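Local coordinates for tetratricopeptide repeat protein (Parabacteroides merdae ATCC 43184, PDB 4R7S) that is of unknown function but, as a tetratricopeptide repeat protein, probably serves as an all-helical scaffold for binding partner proteins or peptides, at residues 2-7 with 32-37; 9-14 with 25-30; 43-48 with 62-67. One frame throughout, in Å; residues are numbered along the deposited sequence.

Interaction 1 of 3, residues 2-7 with 32-37; sequences QSYEEL and RKEPAN. With NO3 (nitrate ion), chain B.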
loop_
_atom_site.group_PDB
_atom_site.type_symbol
_atom_site.label_atom_id
_atom_site.label_comp_id
_atom_site.label_asym_id
_atom_site.label_seq_id
_atom_site.Cartn_x
_atom_site.Cartn_y
_atom_site.Cartn_z
ATOM N N GLN A 2 -21.567 30.770 -11.661
ATOM C CA GLN A 2 -20.310 31.169 -12.290
ATOM C C GLN A 2 -19.130 31.218 -11.303
ATOM O O GLN A 2 -18.043 30.752 -11.660
ATOM C CB GLN A 2 -20.489 32.534 -12.979
ATOM C CG GLN A 2 -19.707 32.686 -14.284
ATOM C CD GLN A 2 -19.765 34.110 -14.792
ATOM O OE1 GLN A 2 -20.787 34.573 -15.320
ATOM N NE2 GLN A 2 -18.676 34.849 -14.614
ATOM N N SER A 3 -19.327 31.808 -10.100
ATOM C CA SER A 3 -18.306 31.919 -9.054
ATOM C C SER A 3 -17.875 30.520 -8.582
ATOM O O SER A 3 -16.669 30.247 -8.479
ATOM C CB SER A 3 -18.818 32.739 -7.871
ATOM O OG SER A 3 -19.215 34.050 -8.245
ATOM N N TYR A 4 -18.865 29.629 -8.351
ATOM C CA TYR A 4 -18.670 28.248 -7.942
ATOM C C TYR A 4 -17.815 27.513 -8.988
ATOM O O TYR A 4 -16.826 26.864 -8.632
ATOM C CB TYR A 4 -20.040 27.599 -7.770
ATOM C CG TYR A 4 -20.087 26.118 -7.463
ATOM C CD1 TYR A 4 -19.938 25.651 -6.159
ATOM C CD2 TYR A 4 -20.441 25.195 -8.445
ATOM C CE1 TYR A 4 -20.057 24.294 -5.856
ATOM C CE2 TYR A 4 -20.570 23.838 -8.152
ATOM C CZ TYR A 4 -20.378 23.391 -6.855
ATOM O OH TYR A 4 -20.546 22.058 -6.557
ATOM N N GLU A 5 -18.170 27.659 -10.272
ATOM C CA GLU A 5 -17.455 27.031 -11.385
ATOM C C GLU A 5 -16.027 27.561 -11.523
ATOM O O GLU A 5 -15.138 26.771 -11.808
ATOM C CB GLU A 5 -18.208 27.232 -12.714
ATOM C CG GLU A 5 -19.430 26.346 -12.903
ATOM C CD GLU A 5 -19.221 24.852 -12.764
ATOM O OE1 GLU A 5 -18.180 24.338 -13.240
ATOM O OE2 GLU A 5 -20.118 24.192 -12.192
ATOM N N GLU A 6 -15.807 28.876 -11.340
ATOM C CA GLU A 6 -14.470 29.473 -11.470
ATOM C C GLU A 6 -13.537 29.018 -10.351
ATOM O O GLU A 6 -12.328 28.863 -10.579
ATOM C CB GLU A 6 -14.532 30.998 -11.501
ATOM C CG GLU A 6 -14.952 31.549 -12.850
ATOM C CD GLU A 6 -15.407 32.996 -12.866
ATOM O OE1 GLU A 6 -14.750 33.850 -12.221
ATOM O OE2 GLU A 6 -16.405 33.280 -13.567
ATOM N N LEU A 7 -14.103 28.810 -9.149
ATOM C CA LEU A 7 -13.366 28.327 -7.986
ATOM C C LEU A 7 -12.966 26.876 -8.217
ATOM O O LEU A 7 -11.810 26.540 -7.983
ATOM C CB LEU A 7 -14.167 28.511 -6.684
ATOM C CG LEU A 7 -14.222 29.960 -6.163
ATOM C CD1 LEU A 7 -15.389 30.166 -5.229
ATOM C CD2 LEU A 7 -12.906 30.389 -5.507
ATOM N N ARG A 32 -18.349 26.988 0.174
ATOM C CA ARG A 32 -18.957 28.025 1.009
ATOM C C ARG A 32 -19.879 28.863 0.154
ATOM O O ARG A 32 -20.857 29.407 0.674
ATOM C CB ARG A 32 -17.910 28.915 1.680
ATOM C CG ARG A 32 -17.182 28.261 2.846
ATOM C CD ARG A 32 -16.321 29.264 3.600
ATOM N NE ARG A 32 -15.215 29.778 2.789
ATOM C CZ ARG A 32 -13.988 29.265 2.778
ATOM N NH1 ARG A 32 -13.690 28.215 3.540
ATOM N NH2 ARG A 32 -13.045 29.806 2.018
ATOM N N LYS A 33 -19.571 28.976 -1.167
ATOM C CA LYS A 33 -20.391 29.772 -2.105
ATOM C C LYS A 33 -21.725 29.063 -2.378
ATOM O O LYS A 33 -22.758 29.718 -2.319
ATOM C CB LYS A 33 -19.642 30.098 -3.418
ATOM C CG LYS A 33 -20.415 30.970 -4.419
ATOM C CD LYS A 33 -20.592 32.435 -3.998
ATOM C CE LYS A 33 -21.370 33.228 -5.031
ATOM N NZ LYS A 33 -21.637 34.629 -4.597
ATOM N N GLU A 34 -21.715 27.749 -2.626
ATOM C CA GLU A 34 -22.952 26.993 -2.876
ATOM C C GLU A 34 -23.028 25.812 -1.899
ATOM O O GLU A 34 -22.801 24.665 -2.294
ATOM C CB GLU A 34 -23.054 26.527 -4.346
ATOM C CG GLU A 34 -22.982 27.654 -5.371
ATOM C CD GLU A 34 -23.442 27.376 -6.792
ATOM O OE1 GLU A 34 -24.118 26.351 -7.032
ATOM O OE2 GLU A 34 -23.182 28.239 -7.660
ATOM N N PRO A 35 -23.338 26.081 -0.605
ATOM C CA PRO A 35 -23.371 24.991 0.397
ATOM C C PRO A 35 -24.356 23.857 0.092
ATOM O O PRO A 35 -24.091 22.709 0.455
ATOM C CB PRO A 35 -23.780 25.715 1.692
ATOM C CG PRO A 35 -23.381 27.116 1.480
ATOM C CD PRO A 35 -23.635 27.381 0.026
ATOM N N ALA A 36 -25.477 24.183 -0.564
ATOM C CA ALA A 36 -26.529 23.214 -0.910
ATOM C C ALA A 36 -26.318 22.523 -2.275
ATOM O O ALA A 36 -27.118 21.648 -2.620
ATOM C CB ALA A 36 -27.894 23.892 -0.885
ATOM N N ASN A 37 -25.246 22.872 -3.030
ATOM C CA ASN A 37 -25.025 22.246 -4.345
ATOM C C ASN A 37 -24.924 20.737 -4.216
ATOM O O ASN A 37 -24.093 20.252 -3.448
ATOM C CB ASN A 37 -23.799 22.798 -5.073
ATOM C CG ASN A 37 -23.848 22.563 -6.568
ATOM O OD1 ASN A 37 -24.068 21.459 -7.051
ATOM N ND2 ASN A 37 -23.688 23.616 -7.341
HETATM N N NO3 B . -24.274 33.142 -2.409
HETATM O O1 NO3 B . -23.758 34.234 -2.232
HETATM O O2 NO3 B . -24.111 32.472 -3.415
HETATM O O3 NO3 B . -25.068 32.657 -1.464
HETATM O O HOH W 1 -21.767 30.404 -7.884
HETATM O O HOH W 2 -23.020 23.687 -10.554
#
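Glu-34 OE2 lies beside Tyr-4 and is gripped twice: by Gly-1 N at the chain's start and by a water that donates to OE2 at 2.6 Å. The same water accepts from Tyr-4 N at 3.0 Å, so it bridges the first turn of helix 2-16, whose leading N-H groups lack helical partners, and an acidic side chain suited to meet them. The carboxylate is stacked over one face of the Tyr-4 ring, their planes 21° apart, and OE2 rests on Tyr-4 CB at 3.2 Å. Tyr-4 reaches the end of helix 20-33 because its CG lies opposite the backbone N (chi1 175°). There Glu-34 is the first residue to leave helical geometry and, with Asn-37, bounds a type I turn, part of the loop leading from one helical hairpin of this tetratricopeptide repeat fold to the next. The Asn-37 amide continues the layer over that ring face, 10° from its plane, with ND2 3.2 Å from Tyr-4 CE2. ND2 donates to Glu-34 OE1 at 2.8 Å, tying the two flat groups together, while OD1 caps Leu-39 N; asparagine suits the place because it both donates and accepts. The phenol OH bonds to Asn-40 OD1. Ser-3 CB touches Lys-33 CE at 3.8 Å, and the lysine's NZ bonds O1 of a nitrate, probably from the crystallisation liquor, at 3.2 Å.

Interaction 2 of 3, residues 9-14 with 25-30; sequences EKSYDF and ESLKAA. With EDO (1,2-ethanediol), chain E.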
loop_
_atom_site.group_PDB
_atom_site.type_symbol
_atom_site.label_atom_id
_atom_site.label_comp_id
_atom_site.label_asym_id
_atom_site.label_seq_id
_atom_site.Cartn_x
_atom_site.Cartn_y
_atom_site.Cartn_z
ATOM N N GLU A 9 -12.592 25.523 -11.206
ATOM C CA GLU A 9 -11.619 25.641 -12.278
ATOM C C GLU A 9 -10.232 26.013 -11.707
ATOM O O GLU A 9 -9.250 25.369 -12.097
ATOM C CB GLU A 9 -12.090 26.643 -13.363
ATOM C CG GLU A 9 -11.055 26.977 -14.442
ATOM C CD GLU A 9 -10.365 25.868 -15.233
ATOM O OE1 GLU A 9 -10.711 24.673 -15.060
ATOM O OE2 GLU A 9 -9.460 26.209 -16.030
ATOM N N LYS A 10 -10.155 26.967 -10.749
ATOM C CA LYS A 10 -8.874 27.318 -10.117
ATOM C C LYS A 10 -8.289 26.117 -9.354
ATOM O O LYS A 10 -7.065 25.904 -9.402
ATOM C CB LYS A 10 -9.007 28.506 -9.173
ATOM C CG LYS A 10 -9.166 29.844 -9.854
ATOM C CD LYS A 10 -8.975 30.936 -8.807
ATOM C CE LYS A 10 -9.302 32.325 -9.296
ATOM N NZ LYS A 10 -9.074 33.338 -8.226
ATOM N N SER A 11 -9.172 25.294 -8.705
ATOM C CA SER A 11 -8.713 24.116 -7.965
ATOM C C SER A 11 -7.999 23.149 -8.921
ATOM O O SER A 11 -6.900 22.694 -8.606
ATOM C CB SER A 11 -9.856 23.435 -7.207
ATOM O OG SER A 11 -10.621 22.522 -7.983
ATOM N N TYR A 12 -8.578 22.908 -10.115
ATOM C CA TYR A 12 -7.983 22.036 -11.132
ATOM C C TYR A 12 -6.616 22.566 -11.585
ATOM O O TYR A 12 -5.644 21.803 -11.599
ATOM C CB TYR A 12 -8.912 21.902 -12.357
ATOM C CG TYR A 12 -10.227 21.209 -12.095
ATOM C CD1 TYR A 12 -10.316 20.161 -11.180
ATOM C CD2 TYR A 12 -11.358 21.515 -12.847
ATOM C CE1 TYR A 12 -11.509 19.469 -10.988
ATOM C CE2 TYR A 12 -12.552 20.817 -12.676
ATOM C CZ TYR A 12 -12.624 19.802 -11.737
ATOM O OH TYR A 12 -13.796 19.125 -11.540
ATOM N N ASP A 13 -6.554 23.875 -11.961
ATOM C CA ASP A 13 -5.302 24.474 -12.409
ATOM C C ASP A 13 -4.243 24.398 -11.295
ATOM O O ASP A 13 -3.074 24.112 -11.605
ATOM C CB ASP A 13 -5.496 25.921 -12.900
ATOM C CG ASP A 13 -6.099 26.066 -14.294
ATOM O OD1 ASP A 13 -5.812 25.198 -15.171
ATOM O OD2 ASP A 13 -6.807 27.076 -14.532
ATOM N N PHE A 14 -4.645 24.594 -10.005
ATOM C CA PHE A 14 -3.713 24.507 -8.862
ATOM C C PHE A 14 -3.226 23.058 -8.633
ATOM O O PHE A 14 -2.080 22.849 -8.209
ATOM C CB PHE A 14 -4.336 25.045 -7.568
ATOM C CG PHE A 14 -4.387 26.544 -7.384
ATOM C CD1 PHE A 14 -3.246 27.327 -7.570
ATOM C CD2 PHE A 14 -5.546 27.164 -6.924
ATOM C CE1 PHE A 14 -3.289 28.715 -7.380
ATOM C CE2 PHE A 14 -5.594 28.556 -6.747
ATOM C CZ PHE A 14 -4.458 29.318 -6.953
ATOM N N GLU A 25 -7.998 25.277 -0.747
ATOM C CA GLU A 25 -8.723 26.510 -0.433
ATOM C C GLU A 25 -9.782 26.840 -1.481
ATOM O O GLU A 25 -10.896 27.219 -1.107
ATOM C CB GLU A 25 -7.766 27.704 -0.261
ATOM C CG GLU A 25 -7.795 28.303 1.139
ATOM C CD GLU A 25 -9.177 28.567 1.721
ATOM O OE1 GLU A 25 -9.921 29.398 1.148
ATOM O OE2 GLU A 25 -9.517 27.929 2.744
ATOM N N SER A 26 -9.459 26.665 -2.784
ATOM C CA SER A 26 -10.420 26.903 -3.874
ATOM C C SER A 26 -11.648 25.993 -3.715
ATOM O O SER A 26 -12.778 26.480 -3.821
ATOM C CB SER A 26 -9.767 26.687 -5.236
ATOM O OG SER A 26 -8.703 27.608 -5.398
ATOM N N LEU A 27 -11.419 24.707 -3.368
ATOM C CA LEU A 27 -12.495 23.731 -3.143
ATOM C C LEU A 27 -13.370 24.127 -1.950
ATOM O O LEU A 27 -14.600 24.164 -2.077
ATOM C CB LEU A 27 -11.946 22.305 -2.973
ATOM C CG LEU A 27 -11.503 21.636 -4.296
ATOM C CD1 LEU A 27 -10.915 20.290 -4.058
ATOM C CD2 LEU A 27 -12.635 21.492 -5.260
ATOM N N LYS A 28 -12.727 24.492 -0.822
ATOM C CA LYS A 28 -13.396 24.951 0.391
ATOM C C LYS A 28 -14.197 26.197 0.112
ATOM O O LYS A 28 -15.348 26.295 0.564
ATOM C CB LYS A 28 -12.384 25.209 1.497
ATOM C CG LYS A 28 -12.039 23.953 2.276
ATOM C CD LYS A 28 -11.024 24.248 3.382
ATOM C CE LYS A 28 -10.470 22.985 3.978
ATOM N NZ LYS A 28 -9.254 23.253 4.772
ATOM N N ALA A 29 -13.623 27.127 -0.685
ATOM C CA ALA A 29 -14.287 28.375 -1.047
ATOM C C ALA A 29 -15.503 28.104 -1.941
ATOM O O ALA A 29 -16.579 28.688 -1.728
ATOM C CB ALA A 29 -13.307 29.305 -1.737
ATOM N N ALA A 30 -15.348 27.207 -2.927
ATOM C CA ALA A 30 -16.448 26.848 -3.808
ATOM C C ALA A 30 -17.626 26.341 -2.978
ATOM O O ALA A 30 -18.735 26.859 -3.129
ATOM C CB ALA A 30 -16.007 25.800 -4.817
HETATM C C1 EDO E . -14.695 32.971 -8.428
HETATM O O1 EDO E . -15.252 34.030 -7.676
HETATM C C2 EDO E . -13.264 33.332 -8.916
HETATM O O2 EDO E . -12.330 33.166 -7.863
#
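A helical hairpin, the building element of the tetratricopeptide repeat fold, brings Ser-11 and Ser-26 against each other, their CB atoms 3.8 Å apart. Small side chains let the backbones come close, the two CA atoms being 5.2 Å apart and the axes of these short helical segments 8.4 Å. Serine can be buried here because each hydroxyl is satisfied within its own helix. Ser-11 OG, in the crowded position between backbone N and carbonyl carbon (chi1 84°), bonds back to Ile-8 O, and Ser-26 OG likewise bonds to Ser-22 O. The helices run antiparallel at 167°, as expected of a repeat hairpin, and larger residues fill in beside the serine pair. Leu-27 packs its isobutyl group against Ser-11, CD2 coming 3.5 Å from OG; the same leucine also packs on Leu-43, Leu-47 and Ile-50 of helix 40-52, a double duty that suits a branched apolar chain. Phe-14 brings the edge of its ring up to Ser-26, with OG in the ring plane and 3.5 Å from CE2. Lys-10 lays only its CB near Ser-26 OG, at 3.9 Å; the extended chain then leads outward, where NZ makes a weak bond to O2 of an ethanediol.

Interaction 3 of 3, residues 43-48 with 62-67; sequences LLTNLG and ISYTSA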
loop_
_atom_site.group_PDB
_atom_site.type_symbol
_atom_site.label_atom_id
_atom_site.label_comp_id
_atom_site.label_asym_id
_atom_site.label_seq_id
_atom_site.Cartn_x
_atom_site.Cartn_y
_atom_site.Cartn_z
ATOM N N LEU A 43 -16.715 17.379 -5.056
ATOM C CA LEU A 43 -15.717 18.336 -4.611
ATOM C C LEU A 43 -15.057 17.819 -3.349
ATOM O O LEU A 43 -13.830 17.906 -3.230
ATOM C CB LEU A 43 -16.336 19.729 -4.382
ATOM C CG LEU A 43 -16.913 20.432 -5.608
ATOM C CD1 LEU A 43 -17.189 21.911 -5.299
ATOM C CD2 LEU A 43 -15.976 20.286 -6.812
ATOM N N LEU A 44 -15.866 17.219 -2.437
ATOM C CA LEU A 44 -15.378 16.639 -1.186
ATOM C C LEU A 44 -14.445 15.458 -1.463
ATOM O O LEU A 44 -13.475 15.291 -0.732
ATOM C CB LEU A 44 -16.524 16.231 -0.253
ATOM C CG LEU A 44 -17.209 17.416 0.433
ATOM C CD1 LEU A 44 -18.678 17.149 0.712
ATOM C CD2 LEU A 44 -16.459 17.876 1.662
ATOM N N THR A 45 -14.670 14.709 -2.557
ATOM C CA THR A 45 -13.819 13.568 -2.925
ATOM C C THR A 45 -12.431 14.091 -3.299
ATOM O O THR A 45 -11.451 13.617 -2.713
ATOM C CB THR A 45 -14.453 12.688 -4.022
ATOM O OG1 THR A 45 -15.809 12.399 -3.684
ATOM C CG2 THR A 45 -13.744 11.377 -4.180
ATOM N N ASN A 46 -12.360 15.090 -4.230
ATOM C CA ASN A 46 -11.133 15.767 -4.683
ATOM C C ASN A 46 -10.382 16.363 -3.497
ATOM O O ASN A 46 -9.183 16.132 -3.363
ATOM C CB ASN A 46 -11.449 16.893 -5.688
ATOM C CG ASN A 46 -12.096 16.486 -6.994
ATOM O OD1 ASN A 46 -11.833 15.406 -7.555
ATOM N ND2 ASN A 46 -12.907 17.408 -7.540
ATOM N N LEU A 47 -11.101 17.077 -2.615
ATOM C CA LEU A 47 -10.561 17.696 -1.397
ATOM C C LEU A 47 -9.898 16.619 -0.526
ATOM O O LEU A 47 -8.745 16.789 -0.139
ATOM C CB LEU A 47 -11.657 18.461 -0.624
ATOM C CG LEU A 47 -11.252 19.153 0.683
ATOM C CD1 LEU A 47 -10.322 20.340 0.445
ATOM C CD2 LEU A 47 -12.479 19.643 1.442
ATOM N N GLY A 48 -10.594 15.507 -0.304
ATOM C CA GLY A 48 -10.065 14.387 0.461
ATOM C C GLY A 48 -8.724 13.915 -0.068
ATOM O O GLY A 48 -7.782 13.769 0.711
ATOM N N ILE A 62 -12.306 12.994 7.087
ATOM C CA ILE A 62 -13.558 13.731 7.290
ATOM C C ILE A 62 -14.185 14.096 5.913
ATOM O O ILE A 62 -15.403 13.912 5.731
ATOM C CB ILE A 62 -13.352 14.952 8.234
ATOM C CG1 ILE A 62 -13.105 14.436 9.692
ATOM C CG2 ILE A 62 -14.544 15.933 8.167
ATOM C CD1 ILE A 62 -12.737 15.477 10.779
ATOM N N SER A 63 -13.347 14.536 4.947
ATOM C CA SER A 63 -13.800 14.899 3.601
ATOM C C SER A 63 -14.425 13.679 2.880
ATOM O O SER A 63 -15.542 13.785 2.366
ATOM C CB SER A 63 -12.659 15.500 2.786
ATOM O OG SER A 63 -12.312 16.783 3.286
ATOM N N TYR A 64 -13.738 12.526 2.899
ATOM C CA TYR A 64 -14.238 11.283 2.307
ATOM C C TYR A 64 -15.521 10.811 3.005
ATOM O O TYR A 64 -16.453 10.374 2.322
ATOM C CB TYR A 64 -13.176 10.165 2.354
ATOM C CG TYR A 64 -12.003 10.325 1.403
ATOM C CD1 TYR A 64 -12.171 10.892 0.142
ATOM C CD2 TYR A 64 -10.751 9.808 1.722
ATOM C CE1 TYR A 64 -11.103 11.006 -0.746
ATOM C CE2 TYR A 64 -9.672 9.938 0.853
ATOM C CZ TYR A 64 -9.853 10.533 -0.380
ATOM O OH TYR A 64 -8.792 10.606 -1.237
ATOM N N THR A 65 -15.580 10.918 4.343
ATOM C CA THR A 65 -16.758 10.538 5.116
ATOM C C THR A 65 -17.968 11.398 4.685
ATOM O O THR A 65 -19.070 10.855 4.507
ATOM C CB THR A 65 -16.468 10.621 6.625
ATOM O OG1 THR A 65 -15.523 9.594 6.943
ATOM C CG2 THR A 65 -17.714 10.425 7.474
ATOM N N SER A 66 -17.735 12.708 4.461
ATOM C CA SER A 66 -18.755 13.659 4.032
ATOM C C SER A 66 -19.227 13.344 2.639
ATOM O O SER A 66 -20.429 13.323 2.411
ATOM C CB SER A 66 -18.215 15.084 4.085
ATOM O OG SER A 66 -17.851 15.440 5.409
ATOM N N ALA A 67 -18.293 13.091 1.702
ATOM C CA ALA A 67 -18.577 12.728 0.306
ATOM C C ALA A 67 -19.428 11.454 0.231
ATOM O O ALA A 67 -20.338 11.368 -0.576
ATOM C CB ALA A 67 -17.265 12.520 -0.453
#
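Tyr-64 carries its CG anti to the carbonyl carbon (chi1 -72°), which swings the phenol off to one flank of helix 57-68 and lays a ring face over Gly-48. The glycine CA sits 4.1 Å from the ring centroid, 24° off the normal, a CH-pi contact displaced toward the rim. Glycine suits this place because the ring, with CE1 foremost, lies too close to leave room for a CB. CE1 also approaches Thr-45 O at 3.3 Å, while the phenol OH bonds to Thr-49 OG1, itself joined to Thr-45 O. A leucine in place of Tyr-64 would probably leave Gly-48 without its aromatic cover and Thr-49 OG1 without its phenol partner.

The two segments run antiparallel at 160°, and the glycine, tyrosine and Ala-67 match the pattern of small and aromatic residues in the tetratricopeptide repeat signature. Small groups also line the middle of the interface: Ser-63 CB fits 3.7 Å from Gly-48 CA and 3.6 Å from Leu-44 O. Its OG lies beside Leu-47 CD2 at 3.4 Å and is satisfied by Gln-51 OE1. One turn on, Ala-67 CB meets Leu-44 CB at 3.8 Å and also touches Thr-45 OG1, whose hydroxyl bonds to Tyr-41 O. Leu-44 spreads its CD1 over Ser-66 CB at 4.0 Å.

In the fold
From the N terminus, helix 2-16 pairs with helix 20-33. Interaction 2 closes the short loop of this hairpin, and interaction 1 spans it from outside, joining the first turn to the chain just beyond the second helix, so the two nest. They meet through the Arg-32 to Glu-25 salt bridge and through Leu-7 packing on Ala-30. Interaction 3 follows in series, closing the next hairpin, of helices 40-52 and 57-68; no loops cross. Leu-27 joins interaction 2 to interaction 3 by packing on helix 40-52, and Tyr-4 OH touches Leu-43 CD1, so successive hairpins stack side by side into the N-terminal end of the helical array.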